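PDB 5KF0: aldehyde dehydrogenase from Burkholderia vietnamiensis, which probably oxidises aldehydes to carboxylic acids with NAD(P)+ as electron acceptor, and binds NADPH. Local coordinates for residues S156-F161 against V183-S188. Numbering follows the deposited sequence.
Sequences SFISPF and VLKPAS. With NDP (NADPH dihydro-nicotinamide-adenine-dinucleotide phosphate), chain E.
F157 pairs with L184 where strands 155-158 and 182-185 run parallel in the Rossmann-like cofactor domain of the aldehyde dehydrogenase fold. Helix 164-178 links them as a beta-alpha-beta unit. Backbone bonds set the register. F157 N donates to V183 O, and K185 N returns a nearly straight bond to F157 O (2.8 Å, 174°). The last bond, S159 N to K185 O, is weak at 3.3 Å as the strands end. Apolar contacts are few: L184 CD1 meets F157 CB at 3.6 Å on the face toward helix 164-178, and A187 CB meets F161 CB. A187 CB also packs against the P160-F161 peptide. One water bridges the two loops, bonded to S159 OG, P160 O and A187 N.

NADPH lies across both strand ends. I158 CG2 touches the adenosine ribose, S159 O accepts from O3B, and F161 N donates to the pyrophosphate oxygen O1N. K185 extends along the I158 face, then bends at chi3 (83°) and chi4 (64°). This brings NZ to O3B, O2B and O2X of NADPH; P186 O and A216 O also share its three N-H groups. The 2'-phosphate oxygen O2X also takes bonds from S188 N (2.8 Å) and S188 OG (2.6 Å).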
ATOM      1  N   SER A 156     -16.900  10.070  20.528  1.00  9.24           N
ATOM      2  CA  SER A 156     -17.040   9.887  21.967  1.00 10.66           C
ATOM      3  C   SER A 156     -15.937   8.942  22.436  1.00 10.82           C
ATOM      4  O   SER A 156     -15.832   7.813  21.945  1.00 11.18           O
ATOM      5  CB  SER A 156     -18.414   9.310  22.309  1.00 12.86           C
ATOM      6  OG  SER A 156     -18.501   9.034  23.702  1.00 13.58           O
ATOM      7  N   PHE A 157     -15.126   9.397  23.389  1.00 10.51           N
ATOM      8  CA  PHE A 157     -13.958   8.666  23.870  1.00  9.27           C
ATOM      9  C   PHE A 157     -14.102   8.405  25.364  1.00 11.77           C
ATOM     10  O   PHE A 157     -14.352   9.338  26.133  1.00 13.43           O
ATOM     11  CB  PHE A 157     -12.665   9.461  23.631  1.00  9.34           C
ATOM     12  CG  PHE A 157     -12.291   9.611  22.179  1.00  9.51           C
ATOM     13  CD1 PHE A 157     -12.702   8.674  21.229  1.00 10.50           C
ATOM     14  CD2 PHE A 157     -11.500  10.681  21.769  1.00 10.74           C
ATOM     15  CE1 PHE A 157     -12.334   8.816  19.892  1.00 11.97           C
ATOM     16  CE2 PHE A 157     -11.116  10.821  20.441  1.00  9.33           C
ATOM     17  CZ  PHE A 157     -11.539   9.890  19.499  1.00 10.19           C
ATOM     18  N   ILE A 158     -13.917   7.150  25.774  1.00 10.23           N
ATOM     19  CA  ILE A 158     -13.969   6.758  27.182  1.00 10.07           C
ATOM     20  C   ILE A 158     -12.712   5.954  27.494  1.00  9.79           C
ATOM     21  O   ILE A 158     -12.400   5.000  26.771  1.00 10.15           O
ATOM     22  CB  ILE A 158     -15.229   5.921  27.481  1.00  9.84           C
ATOM     23  CG1 ILE A 158     -16.504   6.744  27.271  1.00 11.73           C
ATOM     24  CG2 ILE A 158     -15.170   5.367  28.914  1.00 11.68           C
ATOM     25  CD1 ILE A 158     -17.794   5.902  27.362  1.00 11.22           C
ATOM     26  N   SER A 159     -12.002   6.317  28.569  1.00 10.24           N
ATOM     27  CA  SER A 159     -10.714   5.712  28.887  1.00  9.82           C
ATOM     28  C   SER A 159     -10.673   5.202  30.323  1.00 12.40           C
ATOM     29  O   SER A 159     -11.477   5.617  31.165  1.00 12.12           O
ATOM     30  CB  SER A 159      -9.575   6.722  28.646  1.00 11.29           C
ATOM     31  OG  SER A 159      -9.758   7.935  29.369  1.00 12.50           O
ATOM     32  N   PRO A 160      -9.730   4.284  30.641  1.00 10.88           N
ATOM     33  CA  PRO A 160      -9.741   3.635  31.960  1.00  9.88           C
ATOM     34  C   PRO A 160      -8.726   4.217  32.924  1.00 12.39           C
ATOM     35  O   PRO A 160      -8.016   5.180  32.605  1.00 13.45           O
ATOM     36  CB  PRO A 160      -9.398   2.186  31.621  1.00  9.82           C
ATOM     37  CG  PRO A 160      -8.363   2.376  30.529  1.00 12.04           C
ATOM     38  CD  PRO A 160      -8.829   3.577  29.710  1.00 12.63           C
ATOM     39  N   PHE A 161      -8.636   3.628  34.121  1.00 12.48           N
ATOM     40  CA  PHE A 161      -7.818   4.242  35.160  1.00 10.28           C
ATOM     41  C   PHE A 161      -6.337   3.917  35.031  1.00 15.90           C
ATOM     42  O   PHE A 161      -5.520   4.645  35.599  1.00 14.15           O
ATOM     43  CB  PHE A 161      -8.287   3.812  36.563  1.00 11.58           C
ATOM     44  CG  PHE A 161      -7.729   2.467  37.016  1.00 13.01           C
ATOM     45  CD1 PHE A 161      -6.493   2.377  37.644  1.00 15.87           C
ATOM     46  CD2 PHE A 161      -8.455   1.302  36.804  1.00 14.80           C
ATOM     47  CE1 PHE A 161      -5.981   1.137  38.047  1.00 13.17           C
ATOM     48  CE2 PHE A 161      -7.963   0.076  37.206  1.00 13.63           C
ATOM     49  CZ  PHE A 161      -6.726  -0.007  37.836  1.00 15.50           C
ATOM     50  N   VAL A 183     -15.117  14.355  22.350  1.00 11.18           N
ATOM     51  CA  VAL A 183     -15.402  14.580  23.761  1.00 11.18           C
ATOM     52  C   VAL A 183     -14.847  13.374  24.505  1.00 11.07           C
ATOM     53  O   VAL A 183     -15.269  12.242  24.244  1.00 13.50           O
ATOM     54  CB  VAL A 183     -16.909  14.739  24.035  1.00 11.55           C
ATOM     55  CG1 VAL A 183     -17.143  15.071  25.519  1.00 11.28           C
ATOM     56  CG2 VAL A 183     -17.526  15.847  23.138  1.00 12.41           C
ATOM     57  N   LEU A 184     -13.899  13.612  25.412  1.00 10.03           N
ATOM     58  CA  LEU A 184     -13.225  12.554  26.160  1.00 12.19           C
ATOM     59  C   LEU A 184     -13.726  12.542  27.598  1.00 11.67           C
ATOM     60  O   LEU A 184     -13.734  13.582  28.264  1.00 11.25           O
ATOM     61  CB  LEU A 184     -11.704  12.758  26.149  1.00 11.13           C
ATOM     62  CG  LEU A 184     -10.883  11.870  27.107  1.00 10.48           C
ATOM     63  CD1 LEU A 184     -10.958  10.395  26.704  1.00 11.62           C
ATOM     64  CD2 LEU A 184      -9.419  12.334  27.182  1.00 12.54           C
ATOM     65  N   LYS A 185     -14.148  11.370  28.063  1.00 10.77           N
ATOM     66  CA  LYS A 185     -14.478  11.154  29.469  1.00 12.55           C
ATOM     67  C   LYS A 185     -13.402  10.273  30.080  1.00 12.83           C
ATOM     68  O   LYS A 185     -13.373   9.058  29.821  1.00 11.53           O
ATOM     69  CB  LYS A 185     -15.849  10.493  29.629  1.00 10.95           C
ATOM     70  CG  LYS A 185     -16.350  10.539  31.080  1.00 11.54           C
ATOM     71  CD  LYS A 185     -17.350   9.419  31.393  1.00 11.28           C
ATOM     72  CE  LYS A 185     -16.613   8.122  31.748  1.00 14.31           C
ATOM     73  NZ  LYS A 185     -15.823   8.304  33.021  1.00 11.81           N
ATOM     74  N   PRO A 186     -12.494  10.819  30.875  1.00 12.14           N
ATOM     75  CA  PRO A 186     -11.491   9.986  31.533  1.00 10.99           C
ATOM     76  C   PRO A 186     -12.118   9.229  32.694  1.00 12.06           C
ATOM     77  O   PRO A 186     -13.250   9.493  33.104  1.00 12.62           O
ATOM     78  CB  PRO A 186     -10.463  11.011  32.030  1.00 11.09           C
ATOM     79  CG  PRO A 186     -11.335  12.210  32.387  1.00 12.09           C
ATOM     80  CD  PRO A 186     -12.431  12.225  31.322  1.00 12.07           C
ATOM     81  N   ALA A 187     -11.348   8.290  33.238  1.00 10.81           N
ATOM     82  CA  ALA A 187     -11.776   7.603  34.450  1.00 12.41           C
ATOM     83  C   ALA A 187     -11.824   8.576  35.626  1.00 11.33           C
ATOM     84  O   ALA A 187     -10.912   9.386  35.820  1.00 13.91           O
ATOM     85  CB  ALA A 187     -10.825   6.449  34.776  1.00 12.10           C
ATOM     86  N   SER A 188     -12.902   8.490  36.416  1.00 10.56           N
ATOM     87  CA  SER A 188     -13.085   9.432  37.520  1.00 11.47           C
ATOM     88  C   SER A 188     -12.014   9.255  38.585  1.00 13.34           C
ATOM     89  O   SER A 188     -11.693  10.211  39.308  1.00 12.62           O
ATOM     90  CB  SER A 188     -14.475   9.257  38.138  1.00 14.93           C
ATOM     91  OG  SER A 188     -15.497   9.496  37.182  1.00 14.20           O
TER
HETATM   92  PA  NDP E 501     -13.994   0.224  33.714  1.00 13.08           P
HETATM   93  O1A NDP E 501     -14.727  -0.571  32.687  1.00 14.00           O
HETATM   94  O2A NDP E 501     -14.507  -0.028  35.132  1.00 14.28           O
HETATM   95  O5B NDP E 501     -14.049   1.786  33.420  1.00 13.03           O
HETATM   96  C5B NDP E 501     -13.458   2.250  32.181  1.00 12.93           C
HETATM   97  C4B NDP E 501     -14.090   3.564  31.806  1.00 10.86           C
HETATM   98  O4B NDP E 501     -15.472   3.346  31.439  1.00 13.69           O
HETATM   99  C3B NDP E 501     -14.115   4.614  32.924  1.00 10.47           C
HETATM  100  O3B NDP E 501     -13.971   5.922  32.376  1.00 10.86           O
HETATM  101  C2B NDP E 501     -15.527   4.438  33.483  1.00 11.91           C
HETATM  102  O2B NDP E 501     -16.057   5.599  34.156  1.00 13.15           O
HETATM  103  C1B NDP E 501     -16.279   4.235  32.181  1.00 12.76           C
HETATM  104  N9A NDP E 501     -17.604   3.648  32.335  1.00 12.69           N
HETATM  105  C8A NDP E 501     -17.974   2.544  33.057  1.00 10.07           C
HETATM  106  N7A NDP E 501     -19.244   2.234  32.941  1.00 11.52           N
HETATM  107  C5A NDP E 501     -19.743   3.204  32.087  1.00 12.37           C
HETATM  108  C6A NDP E 501     -21.027   3.434  31.553  1.00 13.62           C
HETATM  109  N6A NDP E 501     -22.101   2.688  31.842  1.00 14.09           N
HETATM  110  N1A NDP E 501     -21.178   4.482  30.712  1.00 13.99           N
HETATM  111  C2A NDP E 501     -20.119   5.246  30.436  1.00 15.50           C
HETATM  112  N3A NDP E 501     -18.864   5.133  30.881  1.00 14.88           N
HETATM  113  C4A NDP E 501     -18.744   4.085  31.708  1.00 14.45           C
HETATM  114  O3  NDP E 501     -12.447  -0.128  33.630  1.00 11.94           O
HETATM  115  PN  NDP E 501     -11.190   0.295  34.509  1.00 12.16           P
HETATM  116  O1N NDP E 501     -11.075   1.775  34.540  1.00 12.78           O
HETATM  117  O2N NDP E 501     -11.331  -0.391  35.844  1.00 13.95           O
HETATM  118  O5D NDP E 501      -9.942  -0.288  33.723  1.00 11.63           O
HETATM  119  C5D NDP E 501      -9.527  -1.664  33.744  1.00 12.69           C
HETATM  120  C4D NDP E 501     -10.092  -2.363  32.533  1.00 11.63           C
HETATM  121  O4D NDP E 501      -9.637  -1.703  31.322  1.00 12.76           O
HETATM  122  C3D NDP E 501      -9.639  -3.822  32.432  1.00 12.58           C
HETATM  123  O3D NDP E 501     -10.688  -4.699  32.040  1.00 12.52           O
HETATM  124  C2D NDP E 501      -8.527  -3.741  31.387  1.00 16.64           C
HETATM  125  O2D NDP E 501      -8.212  -4.948  30.703  1.00 12.42           O
HETATM  126  C1D NDP E 501      -9.083  -2.674  30.454  1.00 13.86           C
HETATM  127  N1N NDP E 501      -7.979  -2.123  29.677  1.00 12.93           N
HETATM  128  C2N NDP E 501      -7.928  -2.257  28.309  1.00 11.79           C
HETATM  129  C3N NDP E 501      -6.848  -1.903  27.584  1.00 10.72           C
HETATM  130  C7N NDP E 501      -6.829  -1.969  26.098  1.00 12.75           C
HETATM  131  O7N NDP E 501      -6.162  -1.122  25.488  1.00 11.66           O
HETATM  132  N7N NDP E 501      -7.464  -2.966  25.485  1.00 10.98           N
HETATM  133  C4N NDP E 501      -5.607  -1.458  28.271  1.00 12.96           C
HETATM  134  C5N NDP E 501      -5.889  -1.041  29.674  1.00 12.19           C
HETATM  135  C6N NDP E 501      -6.981  -1.435  30.302  1.00 13.77           C
HETATM  136  P2B NDP E 501     -15.781   5.855  35.753  1.00 13.72           P
HETATM  137  O1X NDP E 501     -14.792   4.851  36.213  1.00 14.08           O
HETATM  138  O2X NDP E 501     -15.360   7.294  35.794  1.00 12.20           O
HETATM  139  O3X NDP E 501     -17.120   5.705  36.445  1.00 14.73           O
HETATM  140  O   HOH W   1      -8.748   7.816  32.002  1.00 16.72           O